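TBC1 domain family member 22A (Homo sapiens, PDB 2QFZ) may act as a GTPase-activating protein for Rab-family GTPases, through the all-helical TBC domain that this chain contains. Local coordinates at residues Q148-L153 with D204-A209; V159-E164 with A189-C194; V290-E295 with L306-N311. All coordinates share one frame; numbering follows the deposited sequence.

Contact 1 (Q148-L153 with D204-A209)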
loop_
_atom_site.group_PDB
_atom_site.type_symbol
_atom_site.label_atom_id
_atom_site.label_comp_id
_atom_site.label_asym_id
_atom_site.label_seq_id
_atom_site.Cartn_x
_atom_site.Cartn_y
_atom_site.Cartn_z
ATOM N N GLN A 148 -3.266 -11.445 -8.758
ATOM C CA GLN A 148 -2.673 -11.657 -7.413
ATOM C C GLN A 148 -1.664 -10.549 -7.078
ATOM O O GLN A 148 -0.878 -10.130 -7.938
ATOM C CB GLN A 148 -2.014 -13.033 -7.274
ATOM C CG GLN A 148 -1.694 -13.392 -5.816
ATOM C CD GLN A 148 -1.086 -14.799 -5.665
ATOM O OE1 GLN A 148 -1.257 -15.662 -6.540
ATOM N NE2 GLN A 148 -0.376 -15.027 -4.548
ATOM N N GLY A 149 -1.704 -10.063 -5.835
ATOM C CA GLY A 149 -0.976 -8.835 -5.451
ATOM C C GLY A 149 -1.918 -7.696 -5.065
ATOM O O GLY A 149 -1.702 -7.005 -4.046
ATOM N N ILE A 150 -2.978 -7.491 -5.854
ATOM C CA ILE A 150 -4.000 -6.511 -5.463
ATOM C C ILE A 150 -4.668 -6.888 -4.126
ATOM O O ILE A 150 -5.058 -6.011 -3.382
ATOM C CB ILE A 150 -5.096 -6.310 -6.506
ATOM C CG1 ILE A 150 -4.520 -5.827 -7.816
ATOM C CG2 ILE A 150 -6.149 -5.269 -6.016
ATOM C CD1 ILE A 150 -5.598 -5.503 -8.825
ATOM N N ASN A 151 -4.776 -8.176 -3.817
ATOM C CA ASN A 151 -5.328 -8.621 -2.523
ATOM C C ASN A 151 -4.600 -8.036 -1.304
ATOM O O ASN A 151 -5.232 -7.713 -0.305
ATOM C CB ASN A 151 -5.363 -10.184 -2.464
ATOM C CG ASN A 151 -3.986 -10.813 -2.549
ATOM O OD1 ASN A 151 -3.281 -10.659 -3.541
ATOM N ND2 ASN A 151 -3.586 -11.511 -1.488
ATOM N N ASP A 152 -3.271 -7.892 -1.394
ATOM C CA ASP A 152 -2.464 -7.247 -0.328
ATOM C C ASP A 152 -2.811 -5.752 -0.117
ATOM O O ASP A 152 -2.784 -5.225 1.015
ATOM C CB ASP A 152 -0.956 -7.317 -0.660
ATOM C CG ASP A 152 -0.255 -8.564 -0.101
ATOM O OD1 ASP A 152 -0.781 -9.223 0.836
ATOM O OD2 ASP A 152 0.870 -8.856 -0.595
ATOM N N LEU A 153 -3.122 -5.063 -1.188
ATOM C CA LEU A 153 -3.419 -3.639 -1.070
ATOM C C LEU A 153 -4.712 -3.357 -0.280
ATOM O O LEU A 153 -4.931 -2.226 0.152
ATOM C CB LEU A 153 -3.423 -2.972 -2.449
ATOM C CG LEU A 153 -2.217 -3.290 -3.331
ATOM C CD1 LEU A 153 -2.325 -2.541 -4.611
ATOM C CD2 LEU A 153 -0.903 -3.024 -2.697
ATOM N N ASP A 204 -1.808 0.974 -15.064
ATOM C CA ASP A 204 -1.045 0.130 -16.004
ATOM C C ASP A 204 -0.312 -1.061 -15.339
ATOM O O ASP A 204 0.181 -1.953 -16.028
ATOM C CB ASP A 204 -0.040 0.994 -16.799
ATOM C CG ASP A 204 0.893 1.800 -15.905
ATOM O OD1 ASP A 204 0.646 1.906 -14.672
ATOM O OD2 ASP A 204 1.876 2.364 -16.446
ATOM N N ASN A 205 -0.248 -1.059 -14.009
ATOM C CA ASN A 205 0.351 -2.194 -13.260
ATOM C C ASN A 205 -0.393 -3.489 -13.409
ATOM O O ASN A 205 0.194 -4.543 -13.207
ATOM C CB ASN A 205 0.459 -1.882 -11.751
ATOM C CG ASN A 205 1.608 -0.972 -11.426
ATOM O OD1 ASN A 205 2.213 -0.400 -12.319
ATOM N ND2 ASN A 205 1.927 -0.847 -10.138
ATOM N N TYR A 206 -1.680 -3.413 -13.749
ATOM C CA TYR A 206 -2.583 -4.558 -13.630
ATOM C C TYR A 206 -3.435 -4.871 -14.874
ATOM O O TYR A 206 -4.214 -5.807 -14.844
ATOM C CB TYR A 206 -3.467 -4.416 -12.387
ATOM C CG TYR A 206 -2.655 -4.243 -11.111
ATOM C CD1 TYR A 206 -1.866 -5.298 -10.610
ATOM C CD2 TYR A 206 -2.633 -3.043 -10.427
ATOM C CE1 TYR A 206 -1.086 -5.132 -9.444
ATOM C CE2 TYR A 206 -1.867 -2.883 -9.257
ATOM C CZ TYR A 206 -1.116 -3.932 -8.779
ATOM O OH TYR A 206 -0.353 -3.750 -7.666
ATOM N N THR A 207 -3.235 -4.134 -15.955
ATOM C CA THR A 207 -3.749 -4.546 -17.232
ATOM C C THR A 207 -2.997 -5.790 -17.787
ATOM O O THR A 207 -2.042 -6.305 -17.154
ATOM C CB THR A 207 -3.827 -3.340 -18.214
ATOM O OG1 THR A 207 -2.537 -2.691 -18.372
ATOM C CG2 THR A 207 -4.848 -2.338 -17.673
ATOM N N PHE A 208 -3.495 -6.307 -18.916
ATOM C CA PHE A 208 -2.925 -7.467 -19.625
ATOM C C PHE A 208 -1.406 -7.366 -19.792
ATOM O O PHE A 208 -0.904 -6.409 -20.394
ATOM C CB PHE A 208 -3.587 -7.597 -21.011
ATOM C CG PHE A 208 -3.282 -8.887 -21.710
ATOM C CD1 PHE A 208 -3.916 -10.054 -21.331
ATOM C CD2 PHE A 208 -2.357 -8.932 -22.735
ATOM C CE1 PHE A 208 -3.636 -11.240 -21.956
ATOM C CE2 PHE A 208 -2.069 -10.121 -23.375
ATOM C CZ PHE A 208 -2.704 -11.277 -22.992
ATOM N N ALA A 209 -0.673 -8.343 -19.246
ATOM C CA ALA A 209 0.796 -8.349 -19.326
ATOM C C ALA A 209 1.468 -7.323 -18.414
ATOM O O ALA A 209 2.692 -7.132 -18.491
ATOM C CB ALA A 209 1.266 -8.107 -20.787
#
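Just past the YxQ motif of this TBC domain, where helix 150-162 starts, Ile150 lies flat over the ring of Tyr206 from the loop between helices 181-200 and 211-227. In related TBC domains the glutamine of this motif, here at the position of Gln148, is supplied to the Rab nucleotide site, and Arg114, which Gln148 touches, fits the arginine of the IxxDxxR motif. Ile150 follows the YxQ glutamine by two residues. Its CG1 sits 3.8 Å from the centroid of the Tyr206 ring and 9° off its normal, a CH-pi contact centred on the face. The outer methyl follows toward the root of the ring, with Ile150 CD1 3.9 Å from Tyr206 CG. Because CG1 stands anti to the carbonyl carbon (chi1 -60°), this branch is laid along the ring. Asn205 CB covers part of the opposite face, so the ring is held between the two. At the far end Leu153 CD1 approaches Tyr206 OH to 3.8 Å. Asn151 OD1 takes the N-H of Gly149 at 2.8 Å, nearly in line with its own C=O, closing the turn at the start of the helix. Gly149 has a positive phi, at which a side chain would jam against the preceding carbonyl. Across the segments the chemistry is therefore apolar face packing, while the one buried hydroxyl, that of Tyr206, is satisfied by Asn251 O; the side chain of Asn251 also bonds Gln148 O, tying both segments to one residue.

Contact 2 (V159-E164 with A189-C194)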
loop_
_atom_site.group_PDB
_atom_site.type_symbol
_atom_site.label_atom_id
_atom_site.label_comp_id
_atom_site.label_asym_id
_atom_site.label_seq_id
_atom_site.Cartn_x
_atom_site.Cartn_y
_atom_site.Cartn_z
ATOM N N VAL A 159 -7.161 -2.541 8.058
ATOM C CA VAL A 159 -6.610 -2.548 9.404
ATOM C C VAL A 159 -6.639 -1.142 10.003
ATOM O O VAL A 159 -7.074 -0.966 11.121
ATOM C CB VAL A 159 -5.189 -3.182 9.436
ATOM C CG1 VAL A 159 -4.466 -2.811 10.715
ATOM C CG2 VAL A 159 -5.298 -4.701 9.249
ATOM N N VAL A 160 -6.233 -0.142 9.238
ATOM C CA VAL A 160 -6.285 1.238 9.705
ATOM C C VAL A 160 -7.728 1.611 10.093
ATOM O O VAL A 160 -7.962 2.097 11.222
ATOM C CB VAL A 160 -5.637 2.224 8.663
ATOM C CG1 VAL A 160 -6.006 3.688 8.893
ATOM C CG2 VAL A 160 -4.118 2.060 8.674
ATOM N N PHE A 161 -8.685 1.344 9.193
ATOM C CA PHE A 161 -10.070 1.728 9.420
ATOM C C PHE A 161 -10.766 0.900 10.516
ATOM O O PHE A 161 -11.483 1.463 11.314
ATOM C CB PHE A 161 -10.907 1.720 8.126
ATOM C CG PHE A 161 -10.380 2.611 7.039
ATOM C CD1 PHE A 161 -9.593 3.725 7.311
ATOM C CD2 PHE A 161 -10.726 2.361 5.715
ATOM C CE1 PHE A 161 -9.118 4.548 6.271
ATOM C CE2 PHE A 161 -10.251 3.187 4.677
ATOM C CZ PHE A 161 -9.452 4.298 4.973
ATOM N N ILE A 162 -10.510 -0.404 10.613
ATOM C CA ILE A 162 -11.126 -1.191 11.675
ATOM C C ILE A 162 -10.573 -0.803 13.045
ATOM O O ILE A 162 -11.282 -0.898 14.040
ATOM C CB ILE A 162 -11.038 -2.713 11.417
ATOM C CG1 ILE A 162 -12.115 -3.436 12.251
ATOM C CG2 ILE A 162 -9.636 -3.272 11.725
ATOM C CD1 ILE A 162 -12.597 -4.709 11.660
ATOM N N CYS A 163 -9.330 -0.303 13.088
ATOM C CA CYS A 163 -8.695 0.102 14.335
ATOM C C CYS A 163 -9.312 1.349 14.991
ATOM O O CYS A 163 -9.015 1.624 16.137
ATOM C CB CYS A 163 -7.174 0.297 14.161
ATOM S SG CYS A 163 -6.212 -1.271 14.203
ATOM N N GLU A 164 -10.161 2.091 14.280
ATOM C CA GLU A 164 -10.904 3.219 14.868
ATOM C C GLU A 164 -12.073 2.707 15.814
ATOM O O GLU A 164 -12.701 3.505 16.542
ATOM C CB GLU A 164 -11.448 4.121 13.717
ATOM C CG GLU A 164 -11.869 5.587 14.138
ATOM C CD GLU A 164 -12.265 6.472 12.957
ATOM O OE1 GLU A 164 -12.637 5.931 11.888
ATOM O OE2 GLU A 164 -12.183 7.727 13.069
ATOM N N ALA A 189 -16.952 -0.590 2.850
ATOM C CA ALA A 189 -17.157 0.428 1.798
ATOM C C ALA A 189 -15.981 1.407 1.741
ATOM O O ALA A 189 -15.479 1.707 0.678
ATOM C CB ALA A 189 -18.474 1.242 2.027
ATOM N N ASP A 190 -15.590 1.921 2.899
ATOM C CA ASP A 190 -14.446 2.850 3.021
ATOM C C ASP A 190 -13.170 2.211 2.436
ATOM O O ASP A 190 -12.437 2.819 1.647
ATOM C CB ASP A 190 -14.238 3.227 4.511
ATOM C CG ASP A 190 -15.422 4.055 5.109
ATOM O OD1 ASP A 190 -16.440 4.378 4.373
ATOM O OD2 ASP A 190 -15.310 4.428 6.317
ATOM N N THR A 191 -12.956 0.956 2.783
ATOM C CA THR A 191 -11.793 0.190 2.310
ATOM C C THR A 191 -11.815 0.043 0.785
ATOM O O THR A 191 -10.776 0.286 0.100
ATOM C CB THR A 191 -11.717 -1.149 3.006
ATOM O OG1 THR A 191 -11.587 -0.924 4.401
ATOM C CG2 THR A 191 -10.506 -1.995 2.522
ATOM N N TYR A 192 -12.984 -0.283 0.234
ATOM C CA TYR A 192 -13.135 -0.381 -1.251
ATOM C C TYR A 192 -12.807 0.946 -1.936
ATOM O O TYR A 192 -12.071 0.959 -2.924
ATOM C CB TYR A 192 -14.540 -0.887 -1.661
ATOM C CG TYR A 192 -14.805 -0.910 -3.161
ATOM C CD1 TYR A 192 -14.521 -2.047 -3.939
ATOM C CD2 TYR A 192 -15.317 0.204 -3.809
ATOM C CE1 TYR A 192 -14.743 -2.053 -5.283
ATOM C CE2 TYR A 192 -15.525 0.191 -5.176
ATOM C CZ TYR A 192 -15.239 -0.932 -5.900
ATOM O OH TYR A 192 -15.476 -0.925 -7.255
ATOM N N TRP A 193 -13.388 2.053 -1.469
ATOM C CA TRP A 193 -13.202 3.316 -2.186
ATOM C C TRP A 193 -11.772 3.830 -2.114
ATOM O O TRP A 193 -11.252 4.355 -3.085
ATOM C CB TRP A 193 -14.199 4.390 -1.718
ATOM C CG TRP A 193 -15.622 4.110 -2.125
ATOM C CD1 TRP A 193 -16.666 3.844 -1.292
ATOM C CD2 TRP A 193 -16.152 4.038 -3.464
ATOM N NE1 TRP A 193 -17.800 3.657 -2.000
ATOM C CE2 TRP A 193 -17.517 3.748 -3.343
ATOM C CE3 TRP A 193 -15.602 4.202 -4.746
ATOM C CZ2 TRP A 193 -18.370 3.605 -4.469
ATOM C CZ3 TRP A 193 -16.451 4.071 -5.873
ATOM C CH2 TRP A 193 -17.814 3.778 -5.717
ATOM N N CYS A 194 -11.140 3.670 -0.969
ATOM C CA CYS A 194 -9.764 4.133 -0.765
ATOM C C CYS A 194 -8.754 3.277 -1.517
ATOM O O CYS A 194 -7.876 3.823 -2.177
ATOM C CB CYS A 194 -9.461 4.248 0.733
ATOM S SG CYS A 194 -10.288 5.713 1.470
#
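Helices 150-162 and 181-200 of the TBC domain pack against each other here, and Phe161 of the first sets its ring against Asp190, Thr191 and Cys194 of the second. All four residues are buried. Thr191 OG1, Asp190 O and Cys194 SG meet the ring at its edge, near its plane. Phe161 CD2 comes 3.6 Å from Thr191 OG1, and one atom further round, Phe161 CE2 is 3.8 Å from the backbone oxygen Asp190 O. Cys194 closes the row: its SG is 3.9 Å from Phe161 CZ, and seen from the ring centroid it lies 77° off the normal, a sulfur-aromatic contact at the edge. Asp190 CB, by contrast, lies above the plane, 3.8 Å from Phe161 CD2. With CG anti to the carbonyl carbon, chi1 of -58° turns the Phe161 ring toward the neighbouring helix. The Asp190 carboxylate is turned almost square to the ring, at 85°, and its charge goes to Lys61 in a salt bridge, with Tyr66 and Gln82 bonded to its other oxygen. Lys61 also makes a cation-pi contact with Phe161, so one ammonium group serves both sides of the contact. The Thr191 hydroxyl is spoken for by Ile187 O, one turn back in its own helix. An alanine in place of Phe161 would take away the ring that fills the space between the helices, and is likely to leave Cys194 without its aromatic neighbour and Lys61 without its pi partner. The contact is thus a buried aromatic of helix 150-162 packed on helix 181-200, within the all-helical core of the TBC domain.

Contact 3 (V290-E295 with L306-N311)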
loop_
_atom_site.group_PDB
_atom_site.type_symbol
_atom_site.label_atom_id
_atom_site.label_comp_id
_atom_site.label_asym_id
_atom_site.label_seq_id
_atom_site.Cartn_x
_atom_site.Cartn_y
_atom_site.Cartn_z
ATOM N N VAL A 290 19.713 -0.393 -1.764
ATOM C CA VAL A 290 21.039 0.045 -1.406
ATOM C C VAL A 290 21.246 0.126 0.102
ATOM O O VAL A 290 22.382 0.195 0.524
ATOM C CB VAL A 290 21.520 1.338 -2.173
ATOM C CG1 VAL A 290 21.497 1.096 -3.688
ATOM C CG2 VAL A 290 20.751 2.592 -1.812
ATOM N N ARG A 291 20.160 0.039 0.891
ATOM C CA ARG A 291 20.217 -0.184 2.340
ATOM C C ARG A 291 21.030 -1.448 2.685
ATOM O O ARG A 291 21.770 -1.454 3.670
ATOM C CB ARG A 291 18.790 -0.230 2.937
ATOM C CG ARG A 291 18.610 -0.885 4.325
ATOM C CD ARG A 291 19.090 -0.014 5.509
ATOM N NE ARG A 291 18.952 -0.756 6.775
ATOM C CZ ARG A 291 19.831 -1.652 7.247
ATOM N NH1 ARG A 291 20.944 -1.943 6.581
ATOM N NH2 ARG A 291 19.606 -2.263 8.403
ATOM N N TRP A 292 20.943 -2.499 1.864
ATOM C CA TRP A 292 21.760 -3.721 2.137
ATOM C C TRP A 292 22.894 -3.890 1.171
ATOM O O TRP A 292 23.280 -5.013 0.839
ATOM C CB TRP A 292 20.899 -4.956 2.135
ATOM C CG TRP A 292 20.077 -5.063 3.373
ATOM C CD1 TRP A 292 20.483 -5.521 4.615
ATOM C CD2 TRP A 292 18.725 -4.703 3.506
ATOM N NE1 TRP A 292 19.450 -5.465 5.497
ATOM C CE2 TRP A 292 18.353 -4.960 4.843
ATOM C CE3 TRP A 292 17.789 -4.169 2.632
ATOM C CZ2 TRP A 292 17.081 -4.721 5.306
ATOM C CZ3 TRP A 292 16.545 -3.941 3.085
ATOM C CH2 TRP A 292 16.191 -4.200 4.421
ATOM N N ARG A 293 23.454 -2.784 0.716
ATOM C CA ARG A 293 24.495 -2.861 -0.246
ATOM C C ARG A 293 25.659 -3.741 0.269
ATOM O O ARG A 293 26.256 -4.474 -0.519
ATOM C CB ARG A 293 24.961 -1.474 -0.679
ATOM C CG ARG A 293 25.556 -0.597 0.400
ATOM C CD ARG A 293 26.042 0.748 -0.194
ATOM N NE ARG A 293 26.719 0.601 -1.486
ATOM C CZ ARG A 293 28.022 0.337 -1.669
ATOM N NH1 ARG A 293 28.869 0.172 -0.648
ATOM N NH2 ARG A 293 28.487 0.237 -2.910
ATOM N N LYS A 294 25.940 -3.688 1.578
ATOM C CA LYS A 294 27.049 -4.435 2.207
ATOM C C LYS A 294 26.851 -5.940 2.104
ATOM O O LYS A 294 27.722 -6.656 1.624
ATOM C CB LYS A 294 27.174 -4.028 3.696
ATOM C CG LYS A 294 28.119 -4.912 4.576
ATOM N N GLU A 295 25.697 -6.420 2.557
ATOM C CA GLU A 295 25.337 -7.821 2.411
ATOM C C GLU A 295 25.193 -8.313 0.935
ATOM O O GLU A 295 25.482 -9.463 0.663
ATOM C CB GLU A 295 24.051 -8.109 3.178
ATOM C CG GLU A 295 24.162 -7.935 4.696
ATOM C CD GLU A 295 23.699 -6.576 5.227
ATOM O OE1 GLU A 295 23.935 -5.528 4.578
ATOM O OE2 GLU A 295 23.095 -6.569 6.332
ATOM N N LEU A 306 19.889 -14.022 -4.915
ATOM C CA LEU A 306 18.465 -13.920 -5.213
ATOM C C LEU A 306 17.570 -14.236 -3.966
ATOM O O LEU A 306 16.671 -13.484 -3.680
ATOM C CB LEU A 306 18.106 -14.790 -6.444
ATOM C CG LEU A 306 16.657 -14.733 -6.937
ATOM C CD1 LEU A 306 16.176 -13.260 -7.047
ATOM C CD2 LEU A 306 16.493 -15.443 -8.218
ATOM N N LEU A 307 17.859 -15.297 -3.212
ATOM C CA LEU A 307 17.105 -15.615 -1.973
ATOM C C LEU A 307 17.068 -14.498 -0.968
ATOM O O LEU A 307 16.026 -14.260 -0.396
ATOM C CB LEU A 307 17.618 -16.867 -1.259
ATOM C CG LEU A 307 17.235 -18.166 -1.981
ATOM C CD1 LEU A 307 18.299 -19.232 -1.673
ATOM C CD2 LEU A 307 15.812 -18.663 -1.628
ATOM N N PHE A 308 18.215 -13.848 -0.764
ATOM C CA PHE A 308 18.386 -12.706 0.135
ATOM C C PHE A 308 17.531 -11.497 -0.324
ATOM O O PHE A 308 16.816 -10.909 0.465
ATOM C CB PHE A 308 19.886 -12.307 0.183
ATOM C CG PHE A 308 20.176 -11.135 1.063
ATOM C CD1 PHE A 308 20.101 -11.253 2.454
ATOM C CD2 PHE A 308 20.544 -9.903 0.520
ATOM C CE1 PHE A 308 20.365 -10.165 3.277
ATOM C CE2 PHE A 308 20.797 -8.805 1.349
ATOM C CZ PHE A 308 20.721 -8.962 2.749
ATOM N N LEU A 309 17.618 -11.150 -1.608
ATOM C CA LEU A 309 16.900 -9.991 -2.162
ATOM C C LEU A 309 15.374 -10.195 -2.084
ATOM O O LEU A 309 14.608 -9.224 -2.007
ATOM C CB LEU A 309 17.313 -9.751 -3.607
ATOM C CG LEU A 309 18.703 -9.149 -3.868
ATOM C CD1 LEU A 309 19.125 -9.229 -5.351
ATOM C CD2 LEU A 309 18.727 -7.713 -3.409
ATOM N N GLN A 310 14.968 -11.465 -2.131
ATOM C CA GLN A 310 13.575 -11.867 -2.043
ATOM C C GLN A 310 13.141 -12.056 -0.611
ATOM O O GLN A 310 11.980 -12.286 -0.373
ATOM C CB GLN A 310 13.355 -13.176 -2.803
ATOM C CG GLN A 310 13.361 -13.060 -4.274
ATOM C CD GLN A 310 13.210 -14.402 -4.990
ATOM O OE1 GLN A 310 13.516 -15.459 -4.437
ATOM N NE2 GLN A 310 12.761 -14.352 -6.244
ATOM N N ASN A 311 14.080 -11.996 0.342
ATOM C CA ASN A 311 13.789 -12.279 1.757
ATOM C C ASN A 311 14.598 -11.378 2.662
ATOM O O ASN A 311 15.294 -11.846 3.551
ATOM C CB ASN A 311 14.108 -13.732 2.100
ATOM C CG ASN A 311 13.237 -14.727 1.345
ATOM O OD1 ASN A 311 12.131 -15.060 1.788
ATOM N ND2 ASN A 311 13.752 -15.250 0.233
#
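Phe308 of helix 302-309 points the far end of its ring at Trp292, the residue at the N-cap position of helix 293-298, and at Glu295 in the first turn of that helix. The two aromatic rings stand almost perpendicular, with planes at 88°, and the edge of Phe308 is directed toward the face of the Trp292 five-membered ring in an offset edge-to-face pair. Their centroids are 5.6 Å apart. The leading atom is Phe308 CZ, which comes 3.9 Å from Trp292 CD1, while its neighbour Phe308 CE2 lies 3.9 Å from Trp292 CB. What carries the ring across is its first torsion: Phe308 CG is anti to the backbone N (chi1 179°), extending the side chain away from its own helix. Glu295 meets the same corner with its aliphatic part, Glu295 CB lying 3.5 Å from Phe308 CZ. The chain then bends at chi2 (96°), taking the carboxylate away from Phe308 until Glu295 CD lies at the edge of the indole, in its plane. On the indole face away from Phe308, Arg291 CG rests 3.7 Å above the plane, toward the rim. Phe288 and Trp317 add further ring contacts to Trp292, making it the middle of an aromatic cluster. On the other segment, Asn311 ND2 donates to Leu307 O at 2.6 Å, on a lone pair in the carbonyl plane, which ties the chain leaving helix 302-309 back to its last turn. Arg293, pointing away from Phe308, is anchored to Asp228. No hydrogen bond crosses the contact itself, so the two short helices are joined here by dispersion, by the weak electrostatics of a ring edge facing an indole, and by the aliphatic stem of Glu295 against the same ring.

Contacts 1 and 2 share helix 150-162: contact 1 engages its start and joins it to the loop after helix 181-200, while contact 2 engages its far end and joins it to that helix itself. Along the sequence contact 2 falls between the two segments of contact 1. Their centres are about 20 Å apart, with about 6 Å between nearest atoms. Contact 3 comes later in the chain, about 24 Å from contact 1 and about 33 Å from contact 2 between centres, and it lies across the centre of the chain from contact 2. Of the three, contact 1 includes the glutamine of the YxQ motif, which in related TBC domains acts at the Rab nucleotide site.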